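Ebony (PDB 6DYM) probably joins beta-alanine to biogenic amines such as dopamine through an amide bond, this chain being the C-terminal atypical condensation domain of the nonribosomal peptide synthetase. Local coordinates at residues I72-E84 against K114-A128. Residues are numbered along the deposited sequence; the frame is centred on the assembly and turned at random.
Sequences IIGTALNFDARNE and KGLNQILHSFMMGTA
L77 and F123 meet at a classic beta bulge in an otherwise regular antiparallel pairing of strands 72-80 and 119-127. Backbone hydrogen bonds run from I73 with A128 to A81 with I119, and at the bulge L77 O accepts from both F123 N (3.1 Å) and M124 N (3.3 Å). With CG between the backbone N and the carbonyl carbon (chi1 84°), F123 brings CE2 to 3.4 Å from L77 CB; the F79 ring is nearly parallel to it (22°) but slid so far that they barely overlap. L77 and M124, pointing to the same face as F79, touch through their CB atoms.

Polar contacts gather at the turn D80-N83. D80 OD2 accepts a hydrogen bond from N117 N (2.7 Å); OD1 closes an Asx turn with R82 N and binds a water bridging to G115 O and I119 N. I119 CD1 packs over one face of the R82 guanidinium, K114 CD more loosely over the other; NH1 bonds to R108 O and NH2 forms a salt bridge with D109.

Strand order and the bulge in the fourth strand fit a GNAT-like fold, where such a bulge borders the acyl-transfer site. Both strands lie centrally, between strands 62-66 and 158-163; helix 41-58 covers L77 and F79, and M124 touches helix 14-25.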
loop_
_atom_site.group_PDB
_atom_site.type_symbol
_atom_site.label_atom_id
_atom_site.label_comp_id
_atom_site.label_asym_id
_atom_site.label_seq_id
_atom_site.Cartn_x
_atom_site.Cartn_y
_atom_site.Cartn_z
ATOM N N ILE A 72 -17.350 5.026 5.231
ATOM C CA ILE A 72 -15.925 4.912 4.937
ATOM C C ILE A 72 -15.723 4.920 3.427
ATOM O O ILE A 72 -16.348 4.138 2.703
ATOM C CB ILE A 72 -15.338 3.637 5.570
ATOM C CG1 ILE A 72 -15.380 3.726 7.099
ATOM C CG2 ILE A 72 -13.907 3.410 5.096
ATOM C CD1 ILE A 72 -14.849 2.487 7.799
ATOM N N ILE A 73 -14.843 5.801 2.948
ATOM C CA ILE A 73 -14.547 5.917 1.524
ATOM C C ILE A 73 -13.094 5.623 1.198
ATOM O O ILE A 73 -12.733 5.608 0.017
ATOM C CB ILE A 73 -14.937 7.303 0.967
ATOM C CG1 ILE A 73 -14.133 8.405 1.656
ATOM C CG2 ILE A 73 -16.433 7.552 1.119
ATOM C CD1 ILE A 73 -14.185 9.734 0.929
ATOM N N GLY A 74 -12.247 5.399 2.195
ATOM C CA GLY A 74 -10.848 5.106 1.922
ATOM C C GLY A 74 -10.162 4.570 3.157
ATOM O O GLY A 74 -10.678 4.668 4.274
ATOM N N THR A 75 -8.976 3.997 2.946
ATOM C CA THR A 75 -8.234 3.477 4.083
ATOM C C THR A 75 -6.743 3.455 3.765
ATOM O O THR A 75 -6.336 3.248 2.618
ATOM C CB THR A 75 -8.722 2.076 4.493
ATOM O OG1 THR A 75 -8.133 1.719 5.749
ATOM C CG2 THR A 75 -8.347 1.021 3.447
ATOM N N ALA A 76 -5.943 3.683 4.802
ATOM C CA ALA A 76 -4.486 3.658 4.711
ATOM C C ALA A 76 -3.969 2.704 5.778
ATOM O O ALA A 76 -4.123 2.968 6.976
ATOM C CB ALA A 76 -3.895 5.054 4.893
ATOM N N LEU A 77 -3.367 1.600 5.349
ATOM C CA LEU A 77 -2.842 0.580 6.250
ATOM C C LEU A 77 -1.326 0.719 6.326
ATOM O O LEU A 77 -0.645 0.685 5.296
ATOM C CB LEU A 77 -3.237 -0.818 5.771
ATOM C CG LEU A 77 -4.720 -0.989 5.428
ATOM C CD1 LEU A 77 -5.038 -2.441 5.107
ATOM C CD2 LEU A 77 -5.595 -0.484 6.571
ATOM N N ASN A 78 -0.805 0.886 7.541
ATOM C CA ASN A 78 0.603 1.167 7.763
ATOM C C ASN A 78 1.155 0.261 8.848
ATOM O O ASN A 78 0.444 -0.123 9.780
ATOM C CB ASN A 78 0.821 2.621 8.170
ATOM C CG ASN A 78 0.180 3.582 7.212
ATOM O OD1 ASN A 78 0.473 3.555 6.022
ATOM N ND2 ASN A 78 -0.717 4.429 7.715
ATOM N N PHE A 79 2.444 -0.054 8.717
ATOM C CA PHE A 79 3.208 -0.773 9.724
ATOM C C PHE A 79 4.560 -0.095 9.898
ATOM O O PHE A 79 5.058 0.587 8.999
ATOM C CB PHE A 79 3.460 -2.234 9.336
ATOM C CG PHE A 79 2.330 -3.163 9.652
ATOM C CD1 PHE A 79 1.930 -3.372 10.961
ATOM C CD2 PHE A 79 1.699 -3.867 8.641
ATOM C CE1 PHE A 79 0.905 -4.241 11.249
ATOM C CE2 PHE A 79 0.671 -4.739 8.924
ATOM C CZ PHE A 79 0.276 -4.928 10.229
ATOM N N ASP A 80 5.146 -0.288 11.070
ATOM C CA ASP A 80 6.580 -0.096 11.218
ATOM C C ASP A 80 7.290 -1.086 10.305
ATOM O O ASP A 80 7.108 -2.300 10.440
ATOM C CB ASP A 80 6.982 -0.304 12.679
ATOM C CG ASP A 80 8.452 0.009 12.946
ATOM O OD1 ASP A 80 9.289 -0.107 12.027
ATOM O OD2 ASP A 80 8.773 0.368 14.096
ATOM N N ALA A 81 8.081 -0.569 9.361
ATOM C CA ALA A 81 8.722 -1.442 8.382
ATOM C C ALA A 81 9.573 -2.520 9.045
ATOM O O ALA A 81 9.756 -3.600 8.476
ATOM C CB ALA A 81 9.574 -0.616 7.420
ATOM N N ARG A 82 10.092 -2.253 10.242
ATOM C CA ARG A 82 10.931 -3.201 10.964
ATOM C C ARG A 82 10.164 -3.958 12.049
ATOM O O ARG A 82 10.784 -4.525 12.957
ATOM C CB ARG A 82 12.134 -2.473 11.561
ATOM C CG ARG A 82 12.947 -1.683 10.533
ATOM C CD ARG A 82 14.332 -1.349 11.066
ATOM N NE ARG A 82 15.109 -0.499 10.162
ATOM C CZ ARG A 82 15.685 -0.928 9.043
ATOM N NH1 ARG A 82 16.390 -0.093 8.289
ATOM N NH2 ARG A 82 15.556 -2.195 8.675
ATOM N N ASN A 83 8.835 -3.988 11.969
ATOM C CA ASN A 83 8.008 -4.624 12.993
ATOM C C ASN A 83 6.684 -5.074 12.374
ATOM O O ASN A 83 5.604 -4.828 12.911
ATOM C CB ASN A 83 7.780 -3.677 14.172
ATOM C CG ASN A 83 7.262 -4.394 15.406
ATOM O OD1 ASN A 83 7.581 -5.557 15.636
ATOM N ND2 ASN A 83 6.453 -3.701 16.202
ATOM N N GLU A 84 6.760 -5.739 11.224
ATOM C CA GLU A 84 5.653 -6.217 10.407
ATOM C C GLU A 84 5.351 -7.678 10.703
ATOM O O GLU A 84 6.276 -8.481 10.872
ATOM C CB GLU A 84 5.974 -6.064 8.920
ATOM C CG GLU A 84 5.622 -4.699 8.384
ATOM C CD GLU A 84 5.698 -4.595 6.871
ATOM O OE1 GLU A 84 5.944 -5.615 6.197
ATOM O OE2 GLU A 84 5.511 -3.475 6.356
ATOM N N LYS A 114 18.235 2.633 11.016
ATOM C CA LYS A 114 18.082 1.397 11.759
ATOM C C LYS A 114 17.236 1.626 13.005
ATOM O O LYS A 114 17.123 2.743 13.519
ATOM C CB LYS A 114 19.447 0.829 12.158
ATOM C CG LYS A 114 20.371 0.516 10.993
ATOM C CD LYS A 114 19.983 -0.790 10.313
ATOM C CE LYS A 114 21.192 -1.459 9.666
ATOM N NZ LYS A 114 21.612 -0.774 8.411
ATOM N N GLY A 115 16.636 0.547 13.487
ATOM C CA GLY A 115 15.901 0.584 14.731
ATOM C C GLY A 115 14.399 0.665 14.521
ATOM O O GLY A 115 13.899 0.968 13.433
ATOM N N LEU A 116 13.670 0.383 15.594
ATOM C CA LEU A 116 12.222 0.456 15.569
ATOM C C LEU A 116 11.772 1.914 15.594
ATOM O O LEU A 116 12.522 2.817 15.975
ATOM C CB LEU A 116 11.625 -0.310 16.755
ATOM C CG LEU A 116 11.369 -1.819 16.614
ATOM C CD1 LEU A 116 12.470 -2.527 15.829
ATOM C CD2 LEU A 116 11.203 -2.464 17.985
ATOM N N ASN A 117 10.531 2.135 15.162
ATOM C CA ASN A 117 9.906 3.456 15.185
ATOM C C ASN A 117 10.663 4.450 14.306
ATOM O O ASN A 117 10.689 5.651 14.584
ATOM C CB ASN A 117 9.792 3.985 16.620
ATOM C CG ASN A 117 8.797 5.119 16.748
ATOM O OD1 ASN A 117 7.721 4.935 17.308
ATOM N ND2 ASN A 117 9.143 6.288 16.219
ATOM N N GLN A 118 11.291 3.956 13.241
ATOM C CA GLN A 118 12.023 4.793 12.301
ATOM C C GLN A 118 11.349 4.866 10.940
ATOM O O GLN A 118 11.165 5.955 10.393
ATOM C CB GLN A 118 13.458 4.269 12.132
ATOM C CG GLN A 118 14.301 4.309 13.399
ATOM C CD GLN A 118 14.855 5.688 13.691
ATOM O OE1 GLN A 118 14.532 6.659 13.006
ATOM N NE2 GLN A 118 15.699 5.781 14.713
ATOM N N ILE A 119 10.974 3.726 10.379
ATOM C CA ILE A 119 10.454 3.646 9.022
ATOM C C ILE A 119 8.971 3.311 9.103
ATOM O O ILE A 119 8.597 2.200 9.500
ATOM C CB ILE A 119 11.213 2.602 8.195
ATOM C CG1 ILE A 119 12.724 2.817 8.317
ATOM C CG2 ILE A 119 10.784 2.667 6.755
ATOM C CD1 ILE A 119 13.533 1.763 7.598
ATOM N N LEU A 120 8.125 4.265 8.720
ATOM C CA LEU A 120 6.696 4.018 8.583
ATOM C C LEU A 120 6.425 3.480 7.182
ATOM O O LEU A 120 6.613 4.191 6.189
ATOM C CB LEU A 120 5.888 5.289 8.839
ATOM C CG LEU A 120 4.382 5.039 8.818
ATOM C CD1 LEU A 120 3.979 4.122 9.975
ATOM C CD2 LEU A 120 3.601 6.347 8.855
ATOM N N HIS A 121 5.978 2.232 7.106
ATOM C CA HIS A 121 5.741 1.556 5.835
ATOM C C HIS A 121 4.278 1.741 5.456
ATOM O O HIS A 121 3.388 1.184 6.106
ATOM C CB HIS A 121 6.097 0.074 5.925
ATOM C CG HIS A 121 5.971 -0.655 4.622
ATOM N ND1 HIS A 121 5.782 -2.019 4.545
ATOM C CD2 HIS A 121 6.001 -0.206 3.344
ATOM C CE1 HIS A 121 5.706 -2.380 3.275
ATOM N NE2 HIS A 121 5.836 -1.300 2.526
ATOM N N SER A 122 4.033 2.537 4.419
ATOM C CA SER A 122 2.698 2.660 3.834
ATOM C C SER A 122 2.515 1.475 2.901
ATOM O O SER A 122 3.021 1.472 1.777
ATOM C CB SER A 122 2.545 3.982 3.093
ATOM O OG SER A 122 1.258 4.079 2.500
ATOM N N PHE A 123 1.811 0.445 3.361
ATOM C CA PHE A 123 1.809 -0.791 2.596
ATOM C C PHE A 123 0.516 -1.042 1.834
ATOM O O PHE A 123 0.554 -1.750 0.824
ATOM C CB PHE A 123 2.170 -1.980 3.504
ATOM C CG PHE A 123 1.022 -2.555 4.280
ATOM C CD1 PHE A 123 0.331 -3.658 3.807
ATOM C CD2 PHE A 123 0.680 -2.039 5.513
ATOM C CE1 PHE A 123 -0.714 -4.209 4.524
ATOM C CE2 PHE A 123 -0.365 -2.589 6.244
ATOM C CZ PHE A 123 -1.063 -3.674 5.744
ATOM N N MET A 124 -0.609 -0.458 2.248
ATOM C CA MET A 124 -1.824 -0.491 1.444
ATOM C C MET A 124 -2.557 0.836 1.557
ATOM O O MET A 124 -2.628 1.433 2.636
ATOM C CB MET A 124 -2.771 -1.635 1.850
ATOM C CG MET A 124 -2.201 -3.027 1.637
ATOM S SD MET A 124 -3.437 -4.341 1.605
ATOM C CE MET A 124 -2.391 -5.788 1.454
ATOM N N MET A 125 -3.086 1.293 0.425
ATOM C CA MET A 125 -3.966 2.451 0.353
ATOM C C MET A 125 -5.065 2.123 -0.645
ATOM O O MET A 125 -4.778 1.600 -1.726
ATOM C CB MET A 125 -3.205 3.708 -0.084
ATOM C CG MET A 125 -3.677 4.993 0.568
ATOM S SD MET A 125 -2.625 6.411 0.172
ATOM C CE MET A 125 -1.777 6.693 1.724
ATOM N N GLY A 126 -6.307 2.407 -0.287
ATOM C CA GLY A 126 -7.426 2.103 -1.165
ATOM C C GLY A 126 -8.565 3.072 -0.951
ATOM O O GLY A 126 -8.700 3.674 0.118
ATOM N N THR A 127 -9.387 3.228 -1.987
ATOM C CA THR A 127 -10.582 4.059 -1.937
ATOM C C THR A 127 -11.773 3.247 -2.419
ATOM O O THR A 127 -11.621 2.310 -3.207
ATOM C CB THR A 127 -10.452 5.305 -2.812
ATOM O OG1 THR A 127 -10.184 4.897 -4.158
ATOM C CG2 THR A 127 -9.338 6.210 -2.318
ATOM N N ALA A 128 -12.962 3.635 -1.959
ATOM C CA ALA A 128 -14.180 2.907 -2.296
ATOM C C ALA A 128 -14.442 2.935 -3.802
ATOM O O ALA A 128 -14.098 3.890 -4.503
ATOM C CB ALA A 128 -15.372 3.495 -1.540
HETATM O O HOH W 1 11.450 1.530 11.912
#